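PDB 3RNS: cupin 2 conserved barrel domain protein from Leptotrichia buccalis, which is of unknown function but appears to fold as two cupin-type beta-barrel modules in one chain, a scaffold that in many relatives holds a metal ion or small ligand. Local coordinates for residues G173-Y187 and A210-L224. Numbering follows the deposited sequence.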
loop_
_atom_site.group_PDB
_atom_site.type_symbol
_atom_site.label_atom_id
_atom_site.label_comp_id
_atom_site.label_asym_id
_atom_site.label_seq_id
_atom_site.Cartn_x
_atom_site.Cartn_y
_atom_site.Cartn_z
ATOM N N GLY A 173 4.425 14.665 -4.709
ATOM C CA GLY A 173 3.339 13.834 -5.200
ATOM C C GLY A 173 2.363 13.525 -4.078
ATOM O O GLY A 173 2.587 13.945 -2.923
ATOM N N ASP A 174 1.290 12.806 -4.430
ATOM C CA ASP A 174 0.324 12.346 -3.457
ATOM C C ASP A 174 0.860 11.089 -2.828
ATOM O O ASP A 174 1.362 10.221 -3.518
ATOM C CB ASP A 174 -1.038 12.026 -4.093
ATOM C CG ASP A 174 -1.697 13.242 -4.746
ATOM O OD1 ASP A 174 -1.928 14.269 -4.043
ATOM O OD2 ASP A 174 -1.970 13.167 -5.992
ATOM N N ALA A 175 0.761 11.003 -1.512
ATOM C CA ALA A 175 1.219 9.841 -0.785
ATOM C C ALA A 175 0.033 9.101 -0.198
ATOM O O ALA A 175 -0.810 9.696 0.471
ATOM C CB ALA A 175 2.100 10.246 0.343
ATOM N N LEU A 176 0.033 7.803 -0.365
ATOM C CA LEU A 176 -0.863 6.933 0.354
ATOM C C LEU A 176 -0.074 6.284 1.512
ATOM O O LEU A 176 0.948 5.630 1.289
ATOM C CB LEU A 176 -1.399 5.827 -0.588
ATOM C CG LEU A 176 -2.333 4.850 0.154
ATOM C CD1 LEU A 176 -3.723 5.538 0.388
ATOM C CD2 LEU A 176 -2.399 3.521 -0.646
ATOM N N VAL A 177 -0.556 6.440 2.721
ATOM C CA VAL A 177 0.038 5.773 3.873
ATOM C C VAL A 177 -0.933 4.706 4.368
ATOM O O VAL A 177 -2.176 4.899 4.315
ATOM C CB VAL A 177 0.430 6.784 4.977
ATOM C CG1 VAL A 177 1.481 7.771 4.402
ATOM C CG2 VAL A 177 -0.793 7.563 5.529
ATOM N N THR A 178 -0.390 3.562 4.726
ATOM C CA THR A 178 -1.155 2.474 5.318
ATOM C C THR A 178 -0.465 2.026 6.609
ATOM O O THR A 178 0.736 1.707 6.595
ATOM C CB THR A 178 -1.252 1.243 4.372
ATOM O OG1 THR A 178 -1.740 1.664 3.077
ATOM C CG2 THR A 178 -2.253 0.205 4.916
ATOM N N VAL A 179 -1.237 1.920 7.693
ATOM C CA VAL A 179 -0.665 1.587 8.959
ATOM C C VAL A 179 -0.690 0.094 9.089
ATOM O O VAL A 179 -1.754 -0.513 9.007
ATOM C CB VAL A 179 -1.386 2.266 10.115
ATOM C CG1 VAL A 179 -0.918 1.699 11.497
ATOM C CG2 VAL A 179 -1.149 3.810 10.021
ATOM N N LEU A 180 0.499 -0.484 9.319
ATOM C CA LEU A 180 0.670 -1.936 9.382
ATOM C C LEU A 180 0.583 -2.517 10.790
ATOM O O LEU A 180 0.405 -3.727 10.942
ATOM C CB LEU A 180 2.038 -2.308 8.775
ATOM C CG LEU A 180 2.303 -1.764 7.365
ATOM C CD1 LEU A 180 3.728 -2.089 6.961
ATOM C CD2 LEU A 180 1.280 -2.385 6.375
ATOM N N ASP A 181 0.766 -1.686 11.807
ATOM C CA ASP A 181 0.842 -2.114 13.196
ATOM C C ASP A 181 0.658 -0.878 14.045
ATOM O O ASP A 181 1.142 0.200 13.700
ATOM C CB ASP A 181 2.199 -2.754 13.517
ATOM C CG ASP A 181 2.265 -3.319 14.967
ATOM O OD1 ASP A 181 1.357 -4.098 15.314
ATOM O OD2 ASP A 181 3.198 -2.984 15.746
ATOM N N GLY A 182 -0.076 -1.015 15.136
ATOM C CA GLY A 182 -0.346 0.112 16.029
ATOM C C GLY A 182 -1.252 1.168 15.421
ATOM O O GLY A 182 -2.160 0.866 14.672
ATOM N N GLU A 183 -0.999 2.427 15.758
ATOM C CA GLU A 183 -1.758 3.491 15.187
ATOM C C GLU A 183 -0.941 4.730 15.241
ATOM O O GLU A 183 -0.097 4.905 16.137
ATOM C CB GLU A 183 -3.124 3.674 15.855
ATOM C CG GLU A 183 -3.083 4.125 17.242
ATOM C CD GLU A 183 -4.491 4.457 17.836
ATOM O OE1 GLU A 183 -4.632 5.610 18.339
ATOM O OE2 GLU A 183 -5.402 3.573 17.835
ATOM N N GLY A 184 -1.144 5.556 14.224
ATOM C CA GLY A 184 -0.362 6.775 14.059
ATOM C C GLY A 184 -1.220 7.998 13.966
ATOM O O GLY A 184 -2.397 7.928 13.568
ATOM N N LYS A 185 -0.667 9.117 14.394
ATOM C CA LYS A 185 -1.375 10.374 14.343
ATOM C C LYS A 185 -0.804 11.212 13.228
ATOM O O LYS A 185 0.377 11.610 13.260
ATOM C CB LYS A 185 -1.276 11.110 15.646
ATOM C CG LYS A 185 -2.006 12.437 15.597
ATOM C CD LYS A 185 -2.336 12.876 17.004
ATOM C CE LYS A 185 -2.951 14.261 17.080
ATOM N NZ LYS A 185 -2.438 14.970 18.306
ATOM N N TYR A 186 -1.602 11.450 12.209
ATOM C CA TYR A 186 -1.139 12.231 11.060
ATOM C C TYR A 186 -1.716 13.622 11.068
ATOM O O TYR A 186 -2.712 13.887 11.726
ATOM C CB TYR A 186 -1.513 11.543 9.759
ATOM C CG TYR A 186 -0.761 10.282 9.520
ATOM C CD1 TYR A 186 0.329 10.256 8.663
ATOM C CD2 TYR A 186 -1.134 9.101 10.149
ATOM C CE1 TYR A 186 1.018 9.077 8.440
ATOM C CE2 TYR A 186 -0.426 7.943 9.956
ATOM C CZ TYR A 186 0.622 7.927 9.095
ATOM O OH TYR A 186 1.324 6.749 8.882
ATOM N N TYR A 187 -1.010 14.545 10.423
ATOM C CA TYR A 187 -1.490 15.886 10.258
ATOM C C TYR A 187 -1.370 16.260 8.795
ATOM O O TYR A 187 -0.350 15.944 8.133
ATOM C CB TYR A 187 -0.689 16.895 11.068
ATOM C CG TYR A 187 -0.640 16.684 12.576
ATOM C CD1 TYR A 187 -1.418 17.445 13.452
ATOM C CD2 TYR A 187 0.223 15.759 13.120
ATOM C CE1 TYR A 187 -1.324 17.254 14.832
ATOM C CE2 TYR A 187 0.316 15.563 14.459
ATOM C CZ TYR A 187 -0.451 16.304 15.322
ATOM O OH TYR A 187 -0.300 16.028 16.687
ATOM N N ALA A 210 2.578 15.916 8.502
ATOM C CA ALA A 210 3.448 15.463 9.586
ATOM C C ALA A 210 2.816 14.217 10.197
ATOM O O ALA A 210 1.661 13.886 9.954
ATOM C CB ALA A 210 3.606 16.580 10.647
ATOM N N VAL A 211 3.597 13.536 11.007
ATOM C CA VAL A 211 3.170 12.313 11.677
ATOM C C VAL A 211 3.858 12.176 13.014
ATOM O O VAL A 211 4.984 12.649 13.210
ATOM C CB VAL A 211 3.424 11.051 10.814
ATOM C CG1 VAL A 211 4.844 10.837 10.529
ATOM C CG2 VAL A 211 2.868 9.829 11.465
ATOM N N GLU A 212 3.175 11.526 13.933
ATOM C CA GLU A 212 3.658 11.361 15.263
ATOM C C GLU A 212 3.159 10.033 15.801
ATOM O O GLU A 212 1.972 9.676 15.599
ATOM C CB GLU A 212 3.110 12.555 16.035
ATOM C CG GLU A 212 3.246 12.536 17.473
ATOM C CD GLU A 212 2.575 13.776 18.160
ATOM O OE1 GLU A 212 1.872 14.598 17.491
ATOM O OE2 GLU A 212 2.760 13.895 19.397
ATOM N N ALA A 213 4.034 9.299 16.482
ATOM C CA ALA A 213 3.619 8.128 17.260
ATOM C C ALA A 213 3.116 8.632 18.611
ATOM O O ALA A 213 3.832 8.671 19.602
ATOM C CB ALA A 213 4.812 7.117 17.422
ATOM N N GLU A 214 1.870 9.050 18.654
ATOM C CA GLU A 214 1.365 9.796 19.798
ATOM C C GLU A 214 1.077 8.907 21.021
ATOM O O GLU A 214 1.536 9.194 22.075
ATOM C CB GLU A 214 0.077 10.520 19.395
ATOM C CG GLU A 214 -0.525 11.382 20.512
ATOM C CD GLU A 214 -2.001 11.772 20.240
ATOM O OE1 GLU A 214 -2.809 10.923 19.742
ATOM O OE2 GLU A 214 -2.339 12.938 20.534
ATOM N N THR A 215 0.338 7.827 20.857
ATOM C CA THR A 215 -0.107 6.984 21.968
ATOM C C THR A 215 0.612 5.624 21.988
ATOM O O THR A 215 0.586 4.940 22.998
ATOM C CB THR A 215 -1.604 6.671 21.841
ATOM O OG1 THR A 215 -1.834 6.105 20.549
ATOM C CG2 THR A 215 -2.459 7.938 21.996
ATOM N N GLU A 216 1.233 5.209 20.887
ATOM C CA GLU A 216 1.939 3.926 20.906
ATOM C C GLU A 216 2.850 3.782 19.694
ATOM O O GLU A 216 2.840 4.618 18.819
ATOM C CB GLU A 216 0.934 2.787 20.900
ATOM C CG GLU A 216 0.077 2.744 19.611
ATOM C CD GLU A 216 -1.112 1.719 19.710
ATOM O OE1 GLU A 216 -0.906 0.491 19.482
ATOM O OE2 GLU A 216 -2.258 2.162 20.004
ATOM N N ASN A 217 3.649 2.734 19.682
ATOM C CA ASN A 217 4.504 2.458 18.539
ATOM C C ASN A 217 3.669 2.150 17.306
ATOM O O ASN A 217 2.601 1.571 17.399
ATOM C CB ASN A 217 5.425 1.261 18.772
ATOM C CG ASN A 217 6.267 1.329 20.071
ATOM O OD1 ASN A 217 6.583 2.378 20.620
ATOM N ND2 ASN A 217 6.673 0.151 20.519
ATOM N N PHE A 218 4.133 2.538 16.123
ATOM C CA PHE A 218 3.426 2.143 14.911
ATOM C C PHE A 218 4.363 1.892 13.747
ATOM O O PHE A 218 5.523 2.325 13.737
ATOM C CB PHE A 218 2.262 3.138 14.570
ATOM C CG PHE A 218 2.677 4.353 13.806
ATOM C CD1 PHE A 218 2.535 4.396 12.446
ATOM C CD2 PHE A 218 3.219 5.463 14.451
ATOM C CE1 PHE A 218 2.946 5.498 11.728
ATOM C CE2 PHE A 218 3.597 6.581 13.751
ATOM C CZ PHE A 218 3.476 6.594 12.355
ATOM N N LYS A 219 3.862 1.161 12.762
ATOM C CA LYS A 219 4.569 0.976 11.496
ATOM C C LYS A 219 3.642 1.381 10.340
ATOM O O LYS A 219 2.405 1.208 10.404
ATOM C CB LYS A 219 4.999 -0.513 11.317
ATOM C CG LYS A 219 6.013 -0.990 12.287
ATOM C CD LYS A 219 6.292 -2.481 12.143
ATOM C CE LYS A 219 7.187 -2.948 13.211
ATOM N NZ LYS A 219 7.526 -4.357 13.040
HETATM N N MSE A 220 4.247 1.900 9.283
HETATM C CA MSE A 220 3.529 2.256 8.096
HETATM C C MSE A 220 4.303 1.973 6.815
HETATM O O MSE A 220 5.530 1.951 6.780
HETATM C CB MSE A 220 3.233 3.757 8.142
HETATM C CG MSE A 220 4.506 4.620 8.368
HETATM SE SE MSE A 220 4.244 6.565 7.941
HETATM C CE MSE A 220 4.203 6.368 6.070
ATOM N N LEU A 221 3.551 1.762 5.760
ATOM C CA LEU A 221 4.022 1.758 4.411
ATOM C C LEU A 221 3.607 3.069 3.745
ATOM O O LEU A 221 2.422 3.488 3.801
ATOM C CB LEU A 221 3.400 0.586 3.640
ATOM C CG LEU A 221 3.502 0.521 2.095
ATOM C CD1 LEU A 221 4.974 0.304 1.609
ATOM C CD2 LEU A 221 2.501 -0.562 1.567
ATOM N N LEU A 222 4.553 3.678 3.063
ATOM C CA LEU A 222 4.335 4.927 2.319
ATOM C C LEU A 222 4.513 4.665 0.837
ATOM O O LEU A 222 5.567 4.146 0.405
ATOM C CB LEU A 222 5.349 5.998 2.761
ATOM C CG LEU A 222 5.363 7.321 1.925
ATOM C CD1 LEU A 222 4.100 8.128 2.230
ATOM C CD2 LEU A 222 6.615 8.178 2.148
ATOM N N ILE A 223 3.500 5.034 0.047
ATOM C CA ILE A 223 3.567 4.894 -1.397
ATOM C C ILE A 223 3.347 6.294 -1.915
ATOM O O ILE A 223 2.222 6.848 -1.811
ATOM C CB ILE A 223 2.494 3.924 -1.987
ATOM C CG1 ILE A 223 2.566 2.498 -1.375
ATOM C CG2 ILE A 223 2.640 3.810 -3.555
ATOM C CD1 ILE A 223 1.237 1.718 -1.549
ATOM N N LEU A 224 4.403 6.855 -2.492
ATOM C CA LEU A 224 4.368 8.173 -3.106
ATOM C C LEU A 224 4.389 8.053 -4.630
ATOM O O LEU A 224 5.331 7.478 -5.195
ATOM C CB LEU A 224 5.559 8.988 -2.635
ATOM C CG LEU A 224 5.851 10.343 -3.277
ATOM C CD1 LEU A 224 4.670 11.267 -2.999
ATOM C CD2 LEU A 224 7.223 10.933 -2.732
HETATM O O HOH W 1 -0.086 7.089 17.886
#
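Strands 174-180 and 218-224 pair antiparallel at 149°, a beta bulge shifts their register between Val179 and Asp181, and after the corner at Asp181 and Gly182 strand 183-187 pairs with 210-212 in a second sheet. Leu176 and Ile223 bond to each other through both backbone groups, as do Thr178 and Leu221. At the bulge, Leu180 N gives its hydrogen to Lys219 O, and Lys219 N bonds to Asp181 O.

Between the two sheets lies Tyr186. Val211 CG2 sits over one face of its ring, 3.7 Å from the centroid, in a CH-pi contact. The selenium of Met220, a selenomethionine, meets the ring at its edge, with SE 3.1 Å from Tyr186 OH. Phe218 CG lies between the backbone N and the carbonyl carbon (chi1 84°), which brings the ring under Gly184, whose CA makes a CH-pi contact over the face, 3.8 Å from the centroid. The ring of Phe160, on strand 153-160, stacks with that of Phe218. Further along, Leu222 CD1 wedges against Ala175 CB and Val177 CG1, the latter at 3.4 Å.

A polar cluster lies on the other face of the second sheet. Tyr187 OH donates to Glu212 OE1 at 2.7 Å, nearly along the C-O axis. Lys185 NZ bonds to Tyr187 OH at 2.9 Å and forms a salt bridge to Glu214 OE2 at 3.0 Å, arriving from above the carboxylate plane. A methionine in place of Lys185 would probably leave the Glu214 carboxylate without its mate and Tyr187 OH without one of its two bonds. A water links Glu183 O to Thr215 N.

The chain passes between two sheets of the cupin barrel at Asp181 and Gly182, and segment 210-224 pairs with it in both. Tyr186 OH is buried with no hydrogen-bond partner; Met220 and Phe218 lie round it. On the polar face, one salt bridge and one hydroxyl bond link strand 183-187 to Glu214 and Glu212.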